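PDB 3BJV: RmpA from Streptococcus mutans, which probably serves as a cytoplasmic IIA component of a sugar phosphotransferase system, passing on phosphoryl groups during ascorbate uptake. Local coordinates for residues T31-S36 / A102-S107. Residues are numbered along the deposited sequence; the frame is centred on the assembly and turned at random.
Sequences TPLIES and ALAATS
Leu-33 meets Ala-102 and Ala-104 through a single methyl, CD1. Leu-33 CB leaves helix 22-36 toward the strand but stays 5.8 Å from Ala-104 CB. Leu-33 CG comes only slightly closer and still lies 5.6 Å from Ala-104 CB. At CG the side chain forks. CD1 runs anti to CA (chi2 -179°), which extends this branch away from the helix. Leu-33 CD1 ends 4.4 Å from Ala-102 CB and 4.5 Å from Ala-104 CB. The other branch is turned off the pair, and Leu-33 CD2 remains 5.9 Å from Ala-104 CB.

The two alanine methyls project from the same face of strand 96-104, with Ala-102 CB and Ala-104 CB 7.1 Å apart. CD1 of Leu-33 points between them and spans two residues of the strand. Both approaches are loose, and the contact is small: 88 Å² is buried in all. It is purely apolar, and all three residues are buried. The backbones come nearest at Leu-33 CA and Ala-104 CA, 8.4 Å apart.

The Leu-33 side chain also touches Val-39, in the loop after the helix, and Ala-79 on strand 79-85. Val-39 touches Ala-104 as well. Between the two alanines, Leu-103 points away from Leu-33 and packs on Ala-115 and Ile-119 of helix 108-123. The strand is thus covered by a helix on each face. This helix-sheet-helix layering is typical of the alpha/beta three-layer sandwich formed by this IIA protein.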
ATOM      1  N   THR A  31     -20.948   2.913   5.962  1.00 10.53           N
ATOM      2  CA  THR A  31     -22.213   3.587   6.013  1.00 10.52           C
ATOM      3  C   THR A  31     -22.045   5.090   5.849  1.00  9.37           C
ATOM      4  O   THR A  31     -22.731   5.691   5.058  1.00  9.40           O
ATOM      5  CB  THR A  31     -22.916   3.236   7.325  1.00 11.08           C
ATOM      6  OG1 THR A  31     -23.696   2.065   7.104  1.00 13.17           O
ATOM      7  CG2 THR A  31     -23.825   4.396   7.770  1.00 10.66           C
ATOM      8  N   PRO A  32     -21.122   5.715   6.595  1.00  8.93           N
ATOM      9  CA  PRO A  32     -20.970   7.167   6.358  1.00  8.28           C
ATOM     10  C   PRO A  32     -20.756   7.587   4.896  1.00  8.40           C
ATOM     11  O   PRO A  32     -21.240   8.650   4.511  1.00  8.96           O
ATOM     12  CB  PRO A  32     -19.788   7.567   7.268  1.00  7.62           C
ATOM     13  CG  PRO A  32     -19.704   6.490   8.298  1.00  7.71           C
ATOM     14  CD  PRO A  32     -20.245   5.219   7.676  1.00  8.81           C
ATOM     15  N   LEU A  33     -20.057   6.757   4.115  1.00  8.92           N
ATOM     16  CA  LEU A  33     -19.772   6.964   2.695  1.00 10.18           C
ATOM     17  C   LEU A  33     -20.930   6.630   1.726  1.00 11.10           C
ATOM     18  O   LEU A  33     -21.019   7.188   0.627  1.00 12.19           O
ATOM     19  CB  LEU A  33     -18.582   6.093   2.279  1.00 10.06           C
ATOM     20  CG  LEU A  33     -17.297   6.328   3.033  1.00 10.14           C
ATOM     21  CD1 LEU A  33     -16.180   5.405   2.483  1.00 10.91           C
ATOM     22  CD2 LEU A  33     -16.955   7.809   2.931  1.00  8.48           C
ATOM     23  N   ILE A  34     -21.772   5.677   2.099  1.00 10.91           N
ATOM     24  CA  ILE A  34     -23.054   5.524   1.441  1.00 11.18           C
ATOM     25  C   ILE A  34     -23.915   6.814   1.682  1.00 12.42           C
ATOM     26  O   ILE A  34     -24.459   7.374   0.736  1.00 12.60           O
ATOM     27  CB  ILE A  34     -23.804   4.327   1.962  1.00  9.82           C
ATOM     28  CG1 ILE A  34     -23.065   3.043   1.615  1.00  9.31           C
ATOM     29  CG2 ILE A  34     -25.151   4.333   1.384  1.00  9.67           C
ATOM     30  CD1 ILE A  34     -23.393   1.897   2.571  1.00  7.94           C
ATOM     31  N   GLU A  35     -24.022   7.284   2.925  1.00 11.56           N
ATOM     32  CA  GLU A  35     -24.811   8.481   3.168  1.00 11.84           C
ATOM     33  C   GLU A  35     -24.326   9.709   2.378  1.00 11.92           C
ATOM     34  O   GLU A  35     -25.114  10.440   1.807  1.00 11.88           O
ATOM     35  CB  GLU A  35     -24.898   8.775   4.651  1.00 11.85           C
ATOM     36  CG  GLU A  35     -25.613   7.694   5.420  1.00 12.62           C
ATOM     37  CD  GLU A  35     -25.262   7.699   6.899  1.00 17.18           C
ATOM     38  OE1 GLU A  35     -24.441   8.532   7.361  1.00 18.72           O
ATOM     39  OE2 GLU A  35     -25.835   6.859   7.623  1.00 20.76           O
ATOM     40  N   SER A  36     -23.022   9.926   2.297  1.00 12.01           N
ATOM     41  CA  SER A  36     -22.566  11.026   1.491  1.00 11.19           C
ATOM     42  C   SER A  36     -22.657  10.814   0.003  1.00 11.00           C
ATOM     43  O   SER A  36     -22.489  11.778  -0.722  1.00 12.14           O
ATOM     44  CB  SER A  36     -21.147  11.427   1.883  1.00 11.01           C
ATOM     45  OG  SER A  36     -20.246  10.419   1.548  1.00 12.99           O
ATOM     46  N   ALA A 102     -12.119   3.068   6.341  1.00  9.97           N
ATOM     47  CA  ALA A 102     -12.636   2.620   5.052  1.00 10.22           C
ATOM     48  C   ALA A 102     -12.171   3.543   3.953  1.00 10.67           C
ATOM     49  O   ALA A 102     -12.032   4.744   4.127  1.00 11.84           O
ATOM     50  CB  ALA A 102     -14.094   2.562   5.058  1.00  9.43           C
ATOM     51  N   LEU A 103     -11.966   2.962   2.800  1.00 11.16           N
ATOM     52  CA  LEU A 103     -11.265   3.608   1.747  1.00 11.14           C
ATOM     53  C   LEU A 103     -12.154   3.457   0.538  1.00 10.66           C
ATOM     54  O   LEU A 103     -12.545   2.311   0.219  1.00 11.27           O
ATOM     55  CB  LEU A 103      -9.955   2.802   1.555  1.00 11.79           C
ATOM     56  CG  LEU A 103      -9.032   2.899   0.330  1.00 13.14           C
ATOM     57  CD1 LEU A 103      -9.010   4.368  -0.218  1.00 14.56           C
ATOM     58  CD2 LEU A 103      -7.633   2.463   0.780  1.00 10.39           C
ATOM     59  N   ALA A 104     -12.463   4.560  -0.149  1.00  9.31           N
ATOM     60  CA  ALA A 104     -12.996   4.476  -1.522  1.00  8.76           C
ATOM     61  C   ALA A 104     -12.090   5.146  -2.547  1.00  9.38           C
ATOM     62  O   ALA A 104     -11.977   6.392  -2.532  1.00 10.28           O
ATOM     63  CB  ALA A 104     -14.407   5.074  -1.605  1.00  8.29           C
ATOM     64  N   ALA A 105     -11.495   4.346  -3.442  1.00  9.23           N
ATOM     65  CA  ALA A 105     -10.595   4.829  -4.497  1.00 11.43           C
ATOM     66  C   ALA A 105     -11.154   4.587  -5.899  1.00 12.30           C
ATOM     67  O   ALA A 105     -11.651   3.504  -6.199  1.00 13.54           O
ATOM     68  CB  ALA A 105      -9.179   4.169  -4.379  1.00 11.50           C
ATOM     69  N   THR A 106     -11.043   5.572  -6.775  1.00 13.14           N
ATOM     70  CA  THR A 106     -11.616   5.426  -8.123  1.00 13.80           C
ATOM     71  C   THR A 106     -10.737   4.610  -9.103  1.00 14.72           C
ATOM     72  O   THR A 106     -11.172   4.275 -10.221  1.00 14.97           O
ATOM     73  CB  THR A 106     -11.984   6.781  -8.730  1.00 13.44           C
ATOM     74  OG1 THR A 106     -10.852   7.663  -8.637  1.00 14.05           O
ATOM     75  CG2 THR A 106     -13.227   7.380  -8.019  1.00 10.58           C
ATOM     76  N   SER A 107      -9.526   4.266  -8.671  1.00 15.01           N
ATOM     77  CA  SER A 107      -8.607   3.447  -9.463  1.00 15.38           C
ATOM     78  C   SER A 107      -7.532   2.882  -8.545  1.00 16.79           C
ATOM     79  O   SER A 107      -7.244   3.482  -7.491  1.00 16.33           O
ATOM     80  CB  SER A 107      -7.950   4.273 -10.554  1.00 15.06           C
ATOM     81  OG  SER A 107      -6.896   5.046 -10.016  1.00 15.30           O
TER